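Local coordinates for protein reducing end xylose-releasing exo-oligoxylanase (Paenibacillus barengoltzii G22, PDB 5YXT) that hydrolyses xylo-oligosaccharides, releasing xylose from the reducing end, and probably takes part in xylan breakdown as a family 8 glycoside hydrolase, at residues E274-D279 and Y373-P378; D65-G70 and A125-E130; Y227-C232 and D279-E284. All blocks are in the same frame, centred on the assembly; numbering follows the deposited sequence.

Contact 1. Residues E274-D279 and Y373-P378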
# COMPACT_ATOMS: atom_id res chain seq x y z
N GLU C 274 -20.91 -5.58 -6.30
CA GLU C 274 -21.67 -5.97 -5.11
C GLU C 274 -22.91 -6.77 -5.47
O GLU C 274 -23.23 -7.75 -4.80
CB GLU C 274 -22.04 -4.74 -4.27
CG GLU C 274 -23.13 -4.98 -3.21
CD GLU C 274 -22.68 -5.85 -2.01
OE1 GLU C 274 -21.62 -6.51 -2.08
OE2 GLU C 274 -23.41 -5.88 -0.99
N TRP C 275 -23.63 -6.37 -6.53
CA TRP C 275 -24.90 -7.02 -6.85
C TRP C 275 -24.71 -8.36 -7.56
O TRP C 275 -25.53 -9.26 -7.37
CB TRP C 275 -25.77 -6.14 -7.75
CG TRP C 275 -26.54 -5.07 -7.03
CD1 TRP C 275 -26.44 -4.73 -5.71
CD2 TRP C 275 -27.52 -4.20 -7.60
NE1 TRP C 275 -27.30 -3.69 -5.43
CE2 TRP C 275 -27.97 -3.35 -6.58
CE3 TRP C 275 -28.05 -4.06 -8.88
CZ2 TRP C 275 -28.93 -2.37 -6.80
CZ3 TRP C 275 -29.01 -3.09 -9.10
CH2 TRP C 275 -29.44 -2.26 -8.07
N PHE C 276 -23.67 -8.49 -8.38
CA PHE C 276 -23.55 -9.67 -9.24
C PHE C 276 -22.18 -10.33 -9.20
O PHE C 276 -22.10 -11.50 -9.58
CB PHE C 276 -23.91 -9.31 -10.69
CG PHE C 276 -25.38 -9.09 -10.87
CD1 PHE C 276 -26.24 -10.18 -11.02
CD2 PHE C 276 -25.91 -7.82 -10.83
CE1 PHE C 276 -27.60 -9.99 -11.15
CE2 PHE C 276 -27.27 -7.63 -10.96
CZ PHE C 276 -28.11 -8.71 -11.12
N ALA C 277 -21.14 -9.64 -8.75
CA ALA C 277 -19.79 -10.20 -8.61
C ALA C 277 -19.41 -11.02 -9.84
O ALA C 277 -18.90 -12.14 -9.75
CB ALA C 277 -19.69 -11.03 -7.32
N ALA C 278 -19.66 -10.43 -11.01
CA ALA C 278 -19.65 -11.15 -12.28
C ALA C 278 -18.34 -11.06 -13.04
O ALA C 278 -18.02 -11.96 -13.81
CB ALA C 278 -20.76 -10.63 -13.20
N ASP C 279 -17.59 -9.97 -12.89
CA ASP C 279 -16.40 -9.74 -13.71
C ASP C 279 -15.28 -9.28 -12.79
O ASP C 279 -15.27 -8.12 -12.34
CB ASP C 279 -16.67 -8.71 -14.80
CG ASP C 279 -15.47 -8.49 -15.71
OD1 ASP C 279 -14.44 -9.18 -15.55
OD2 ASP C 279 -15.58 -7.62 -16.59
N TYR C 373 -28.59 0.11 -0.90
CA TYR C 373 -28.85 0.24 -2.33
C TYR C 373 -29.06 -1.20 -2.82
O TYR C 373 -28.10 -1.89 -3.18
CB TYR C 373 -27.69 0.95 -3.03
CG TYR C 373 -27.98 1.56 -4.39
CD1 TYR C 373 -29.06 1.15 -5.15
CD2 TYR C 373 -27.15 2.55 -4.90
CE1 TYR C 373 -29.30 1.70 -6.40
CE2 TYR C 373 -27.39 3.12 -6.14
CZ TYR C 373 -28.46 2.69 -6.89
OH TYR C 373 -28.68 3.26 -8.13
N ARG C 374 -30.32 -1.64 -2.82
CA ARG C 374 -30.66 -3.05 -2.93
C ARG C 374 -31.48 -3.36 -4.17
O ARG C 374 -32.08 -2.49 -4.79
CB ARG C 374 -31.45 -3.52 -1.71
CG ARG C 374 -30.73 -3.21 -0.43
CD ARG C 374 -31.40 -3.90 0.73
NE ARG C 374 -30.68 -3.64 1.96
CZ ARG C 374 -30.67 -4.48 2.99
NH1 ARG C 374 -31.34 -5.63 2.92
NH2 ARG C 374 -29.98 -4.16 4.08
N ILE C 375 -31.50 -4.66 -4.50
CA ILE C 375 -32.36 -5.21 -5.53
C ILE C 375 -33.67 -5.60 -4.86
O ILE C 375 -33.70 -6.49 -4.01
CB ILE C 375 -31.72 -6.42 -6.23
CG1 ILE C 375 -30.42 -6.01 -6.92
CG2 ILE C 375 -32.69 -7.03 -7.22
CD1 ILE C 375 -29.51 -7.18 -7.30
N TRP C 376 -34.74 -4.92 -5.23
CA TRP C 376 -36.04 -5.15 -4.63
C TRP C 376 -36.76 -6.19 -5.48
O TRP C 376 -37.12 -5.92 -6.63
CB TRP C 376 -36.80 -3.84 -4.51
CG TRP C 376 -36.11 -3.01 -3.53
CD1 TRP C 376 -35.30 -1.94 -3.78
CD2 TRP C 376 -36.08 -3.22 -2.12
NE1 TRP C 376 -34.79 -1.45 -2.59
CE2 TRP C 376 -35.26 -2.22 -1.56
CE3 TRP C 376 -36.69 -4.15 -1.26
CZ2 TRP C 376 -35.02 -2.13 -0.18
CZ3 TRP C 376 -36.45 -4.05 0.09
CH2 TRP C 376 -35.63 -3.05 0.62
N MET C 377 -36.96 -7.43 -4.89
CA MET C 377 -37.44 -8.57 -5.64
C MET C 377 -38.97 -8.61 -5.66
O MET C 377 -39.62 -8.09 -4.74
CB MET C 377 -36.90 -9.87 -5.03
CG MET C 377 -35.39 -9.99 -5.08
SD MET C 377 -34.82 -10.19 -6.77
CE MET C 377 -35.39 -11.86 -7.14
N PRO C 378 -39.55 -9.22 -6.69
CA PRO C 378 -41.01 -9.35 -6.73
C PRO C 378 -41.54 -10.11 -5.53
O PRO C 378 -40.88 -11.02 -5.01
CB PRO C 378 -41.28 -10.11 -8.04
CG PRO C 378 -40.02 -10.00 -8.83
CD PRO C 378 -38.89 -9.83 -7.86

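Contact 2. Residues D65-G70 and A125-E130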
# COMPACT_ATOMS: atom_id res chain seq x y z
N ASP C 65 -32.68 23.99 -14.40
CA ASP C 65 -33.66 23.27 -15.19
C ASP C 65 -33.98 21.95 -14.47
O ASP C 65 -33.35 21.60 -13.47
CB ASP C 65 -33.16 23.06 -16.63
CG ASP C 65 -31.93 22.17 -16.72
OD1 ASP C 65 -31.18 22.06 -15.73
OD2 ASP C 65 -31.70 21.57 -17.80
N VAL C 66 -35.00 21.26 -14.96
CA VAL C 66 -35.40 19.95 -14.44
C VAL C 66 -35.02 18.91 -15.48
O VAL C 66 -35.42 19.00 -16.65
CB VAL C 66 -36.90 19.88 -14.12
CG1 VAL C 66 -37.25 18.48 -13.64
CG2 VAL C 66 -37.27 20.91 -13.06
N ARG C 67 -34.24 17.93 -15.06
CA ARG C 67 -33.61 17.03 -15.99
C ARG C 67 -34.01 15.58 -15.68
O ARG C 67 -34.23 15.22 -14.52
CB ARG C 67 -32.11 17.30 -15.94
CG ARG C 67 -31.31 16.13 -16.21
CD ARG C 67 -31.40 15.78 -17.72
NE ARG C 67 -30.86 14.51 -18.11
CZ ARG C 67 -29.59 14.31 -18.39
NH1 ARG C 67 -28.76 15.31 -18.31
NH2 ARG C 67 -29.15 13.09 -18.74
N THR C 68 -34.16 14.76 -16.73
CA THR C 68 -34.60 13.39 -16.47
C THR C 68 -33.55 12.61 -15.69
O THR C 68 -33.90 11.68 -14.96
CB THR C 68 -34.96 12.65 -17.76
OG1 THR C 68 -33.86 12.69 -18.68
CG2 THR C 68 -36.29 13.21 -18.39
N GLU C 69 -32.27 12.95 -15.83
CA GLU C 69 -31.24 12.37 -14.97
C GLU C 69 -31.60 12.53 -13.50
O GLU C 69 -31.74 11.54 -12.78
CB GLU C 69 -29.88 13.01 -15.22
CG GLU C 69 -28.77 12.03 -15.56
CD GLU C 69 -27.42 12.73 -15.83
OE1 GLU C 69 -26.89 13.48 -14.96
OE2 GLU C 69 -26.89 12.55 -16.95
N GLY C 70 -31.78 13.78 -13.07
CA GLY C 70 -32.11 14.04 -11.68
C GLY C 70 -33.46 13.47 -11.26
O GLY C 70 -33.60 12.94 -10.16
N ALA C 125 -32.52 11.47 -22.71
CA ALA C 125 -31.20 11.05 -22.25
C ALA C 125 -31.32 9.61 -21.79
O ALA C 125 -32.06 9.33 -20.83
CB ALA C 125 -30.69 11.94 -21.12
N PRO C 126 -30.65 8.66 -22.45
CA PRO C 126 -30.88 7.25 -22.13
C PRO C 126 -30.54 6.88 -20.70
O PRO C 126 -31.11 5.91 -20.19
CB PRO C 126 -29.96 6.52 -23.12
CG PRO C 126 -29.89 7.45 -24.28
CD PRO C 126 -29.89 8.83 -23.69
N ASP C 127 -29.65 7.61 -20.03
CA ASP C 127 -29.35 7.25 -18.65
C ASP C 127 -30.54 7.52 -17.73
O ASP C 127 -30.76 6.78 -16.77
CB ASP C 127 -28.10 7.98 -18.15
CG ASP C 127 -28.14 9.47 -18.39
OD1 ASP C 127 -28.81 9.94 -19.33
OD2 ASP C 127 -27.47 10.18 -17.63
N GLY C 128 -31.34 8.54 -18.05
CA GLY C 128 -32.57 8.74 -17.31
C GLY C 128 -33.57 7.62 -17.54
O GLY C 128 -34.19 7.13 -16.60
N GLU C 129 -33.73 7.20 -18.80
CA GLU C 129 -34.69 6.14 -19.10
C GLU C 129 -34.38 4.85 -18.35
O GLU C 129 -35.28 4.20 -17.82
CB GLU C 129 -34.71 5.87 -20.60
CG GLU C 129 -35.87 6.52 -21.30
CD GLU C 129 -35.68 8.01 -21.55
OE1 GLU C 129 -36.56 8.62 -22.18
OE2 GLU C 129 -34.65 8.55 -21.13
N GLU C 130 -33.11 4.45 -18.31
CA GLU C 130 -32.79 3.18 -17.65
C GLU C 130 -32.94 3.28 -16.14
O GLU C 130 -33.29 2.28 -15.50
CB GLU C 130 -31.39 2.71 -18.05
CG GLU C 130 -30.27 3.65 -17.70
CD GLU C 130 -28.91 3.16 -18.21
OE1 GLU C 130 -28.81 1.97 -18.60
OE2 GLU C 130 -27.96 3.98 -18.23
O HOH W 1 -34.68 11.39 -21.14

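Contact 3. Residues Y227-C232 and D279-E284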
# COMPACT_ATOMS: atom_id res chain seq x y z
N TYR C 227 -17.44 -4.05 -22.72
CA TYR C 227 -17.16 -2.75 -23.30
C TYR C 227 -16.36 -1.87 -22.34
O TYR C 227 -15.45 -1.15 -22.76
CB TYR C 227 -18.47 -2.05 -23.69
CG TYR C 227 -18.24 -0.62 -24.10
CD1 TYR C 227 -17.71 -0.33 -25.35
CD2 TYR C 227 -18.52 0.44 -23.24
CE1 TYR C 227 -17.47 0.95 -25.73
CE2 TYR C 227 -18.28 1.75 -23.62
CZ TYR C 227 -17.75 1.99 -24.88
OH TYR C 227 -17.50 3.27 -25.29
N LEU C 228 -16.67 -1.94 -21.05
CA LEU C 228 -15.95 -1.11 -20.10
C LEU C 228 -14.46 -1.43 -20.07
O LEU C 228 -13.66 -0.55 -19.72
CB LEU C 228 -16.57 -1.23 -18.72
CG LEU C 228 -17.98 -0.64 -18.63
CD1 LEU C 228 -18.58 -0.90 -17.25
CD2 LEU C 228 -17.95 0.86 -18.94
N HIS C 229 -14.07 -2.67 -20.44
CA HIS C 229 -12.65 -3.00 -20.60
C HIS C 229 -11.98 -2.11 -21.63
O HIS C 229 -10.79 -1.81 -21.52
CB HIS C 229 -12.46 -4.46 -21.04
CG HIS C 229 -12.81 -5.48 -20.01
ND1 HIS C 229 -12.07 -6.62 -19.82
CD2 HIS C 229 -13.84 -5.55 -19.13
CE1 HIS C 229 -12.62 -7.36 -18.87
NE2 HIS C 229 -13.70 -6.73 -18.44
N LEU C 230 -12.72 -1.74 -22.68
CA LEU C 230 -12.17 -0.90 -23.74
C LEU C 230 -12.15 0.56 -23.34
O LEU C 230 -11.23 1.30 -23.72
CB LEU C 230 -12.99 -1.06 -25.02
CG LEU C 230 -13.25 -2.46 -25.56
CD1 LEU C 230 -14.02 -2.35 -26.85
CD2 LEU C 230 -11.91 -3.10 -25.81
N ALA C 231 -13.18 1.01 -22.63
CA ALA C 231 -13.31 2.44 -22.37
C ALA C 231 -12.40 2.91 -21.25
O ALA C 231 -11.94 4.06 -21.28
CB ALA C 231 -14.77 2.77 -22.04
N CYS C 232 -12.09 2.06 -20.28
CA CYS C 232 -11.26 2.47 -19.15
C CYS C 232 -9.79 2.38 -19.52
O CYS C 232 -9.33 1.36 -20.04
CB CYS C 232 -11.57 1.60 -17.93
SG CYS C 232 -13.22 1.92 -17.23
N ASP C 279 -17.59 -9.97 -12.89
CA ASP C 279 -16.40 -9.74 -13.71
C ASP C 279 -15.28 -9.28 -12.79
O ASP C 279 -15.27 -8.12 -12.34
CB ASP C 279 -16.67 -8.71 -14.80
CG ASP C 279 -15.47 -8.49 -15.71
OD1 ASP C 279 -14.44 -9.18 -15.55
OD2 ASP C 279 -15.58 -7.62 -16.59
N PRO C 280 -14.32 -10.16 -12.49
CA PRO C 280 -13.22 -9.78 -11.58
C PRO C 280 -12.38 -8.63 -12.09
O PRO C 280 -11.73 -7.95 -11.29
CB PRO C 280 -12.40 -11.08 -11.47
CG PRO C 280 -13.29 -12.17 -11.99
CD PRO C 280 -14.21 -11.54 -12.98
N TRP C 281 -12.39 -8.37 -13.40
CA TRP C 281 -11.69 -7.20 -13.93
C TRP C 281 -12.14 -5.92 -13.26
O TRP C 281 -11.34 -4.99 -13.10
CB TRP C 281 -11.92 -7.12 -15.44
CG TRP C 281 -11.41 -5.85 -16.05
CD1 TRP C 281 -10.16 -5.64 -16.57
CD2 TRP C 281 -12.13 -4.63 -16.22
NE1 TRP C 281 -10.06 -4.35 -17.04
CE2 TRP C 281 -11.26 -3.71 -16.84
CE3 TRP C 281 -13.42 -4.22 -15.89
CZ2 TRP C 281 -11.64 -2.41 -17.15
CZ3 TRP C 281 -13.81 -2.92 -16.21
CH2 TRP C 281 -12.91 -2.03 -16.83
N GLN C 282 -13.41 -5.84 -12.86
CA GLN C 282 -13.92 -4.64 -12.20
C GLN C 282 -13.09 -4.28 -10.97
O GLN C 282 -12.85 -3.09 -10.71
CB GLN C 282 -15.40 -4.81 -11.84
CG GLN C 282 -16.26 -5.06 -13.07
CD GLN C 282 -17.72 -5.29 -12.74
OE1 GLN C 282 -18.07 -5.61 -11.61
NE2 GLN C 282 -18.58 -5.12 -13.74
N ARG C 283 -12.66 -5.27 -10.19
CA ARG C 283 -11.83 -4.97 -9.02
C ARG C 283 -10.50 -4.37 -9.42
O ARG C 283 -10.01 -3.43 -8.78
CB ARG C 283 -11.64 -6.23 -8.17
CG ARG C 283 -12.92 -7.04 -8.13
CD ARG C 283 -12.95 -8.16 -7.08
NE ARG C 283 -12.40 -7.76 -5.79
CZ ARG C 283 -13.13 -7.21 -4.84
NH1 ARG C 283 -14.39 -7.02 -5.11
NH2 ARG C 283 -12.63 -6.89 -3.66
N GLU C 284 -9.90 -4.87 -10.50
CA GLU C 284 -8.65 -4.29 -10.98
C GLU C 284 -8.86 -2.85 -11.46
O GLU C 284 -8.03 -1.98 -11.18
CB GLU C 284 -8.07 -5.15 -12.10
CG GLU C 284 -7.31 -6.37 -11.60
CD GLU C 284 -5.90 -6.43 -12.16
OE1 GLU C 284 -5.14 -5.46 -11.97
OE2 GLU C 284 -5.56 -7.46 -12.79

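Contact 1. Residues E274-D279 and Y373-P378
Trp275, near the end of helix 263-276, drives its indole into a stretch of extended chain and meets Tyr373 and Ile375 with different parts of the ring. Ile375 takes one face: its CG1 stands over the centre of the six-membered ring, 3.5 Å from the centroid, in a CH-pi contact. Because the chain runs on nearly extended (chi2 164°), CD1 continues over the indole and comes 3.7 Å from Trp275 CG. Isoleucine suits this place because its apolar CG1-CD1 arm can pass over an aromatic face without burying a polar group. At the edge, Trp275 NE1 gives its hydrogen to Tyr373 O at 3.0 Å, with the oxygen in the ring plane and the N-H...O angle 157°, which satisfies a buried donor and, with Ile375 over the face, probably fixes the rotation of the indole.

In the helical barrel, the (alpha/alpha)6 type expected of family 8, this joins helix 263-276 to the C-terminal tail that follows helix 355-369. Leu134 and Phe138 of helix 126-143 and Leu204 of helix 199-208 also pack on the indole. Tyr373 adds an offset T-shaped pair, the edge of Trp275 turned to its ring face with planes at 87°.

The outer side is looser. Partly exposed Phe276, whose ring meets Tyr8, brings CE2 only within 4.3 Å of Ile375 CD1, while Arg374 starts its side chain away from the indole and bonds through NE to Gly371 O.

Contact 2. Residues D65-G70 and A125-E130
Asp127 places CG between its own backbone N and carbonyl carbon (chi1 51°), and Arg67 bends at chi2 (72°); these turns bring carboxylate and guanidinium together across the starts of two helices. Helices 68-80 and 126-143 are consistent with the (alpha/alpha)6 barrel expected of family 8, and Arg67, Glu69 and Asp127 form a largely buried salt-bridge network where they start. Arginine suits the centre because one nitrogen, NH2, reaches two carboxylates: Asp127 OD1 at 3.2 Å, lying at the guanidinium edge, and Glu69 OE2 at 2.9 Å. The two acids stand close, with Glu69 OE2 2.5 Å from Asp127 OD2 and the carboxylate planes 77° apart. With an alanine here instead of Asp127, Arg67 NH2 would probably lose its salt-bridge mate on helix 126-143, and a gap would be likely to open beside Glu69 OE2.

Gly128 lets the backbones approach, its CA 4.5 Å from Glu69 CA; any CB would run into Thr68 OG1. Ala125, as small as a side chain can be, tucks its methyl beside the Arg67 guanidinium. Near it a water accepts from Ala125 N at 2.7 Å, donates to Glu129 OE2 and hydrogen-bonds Thr68 OG1 at 2.9 Å.

Contact 3. Residues Y227-C232 and D279-E284
The end of helix 214-231 meets the beginning of helix 281-294 here, joined by a histidine-carboxylate hydrogen bond and an aromatic stack; both helices are probably part of the helical barrel expected of the family, with helix 263-276 between them in sequence. His229 carries much of the contact, using its edge and one face for different partners. At the edge, NE2 donates to Asp279 OD2 over 2.8 Å. The bond is almost straight, 173°, and enters the syn lone pair of the oxygen, with ring and carboxylate nearly coplanar.

Over its face lies Trp281. The imidazole and the five-membered ring of the indole stack with centroids 3.7 Å apart and planes inclined by 21°, and His229 CE1 comes within 3.4 Å of Trp281 CG. The two side chains slide past one another in opposite directions. A first torsion of 172° swings the Trp281 indole away from its own backbone N, along the imidazole face and on to the helix end, where its CH2 corner approaches Leu228 O at 3.3 Å. Beside that corner, Cys232 SG sits at the indole edge, 4.0 Å from Trp281 CH2. Leu228 CB adds an apolar touch at CZ3, and its side chain also touches Leu269 of helix 263-276. Pro280, in the turn, rests against Tyr20 of a second subunit.

Aspartate suits its place because its two oxygens do different work. OD1 accepts from Trp281 N at 3.1 Å, an Asx turn that caps the start of helix 281-294, leaving OD2 for the histidine. The carboxylate thus ties the placement of the tryptophan to that of the imidazole stacked on it, and its negative charge would probably stabilise a protonated His229.

All three contacts are largely buried, but contact 2 lies closest to the centre of the chain and contact 3 farthest, where a second subunit comes near; contact 2 sits across that centre from the other two. Contacts 1 and 3 overlap at Asp279, in the connection between helices 263-276 and 281-294. Contacts 1 and 2 both involve helix 126-143: contact 2 at its first turn, contact 1 through residues farther along that pack on Trp275. The chemistry changes with position: charged groups and a bound water in the interior at contact 2, a tryptophan set against chain backbone, aliphatic carbon and the face of a tyrosine in contact 1, and a mixed polar-aromatic stack at contact 3.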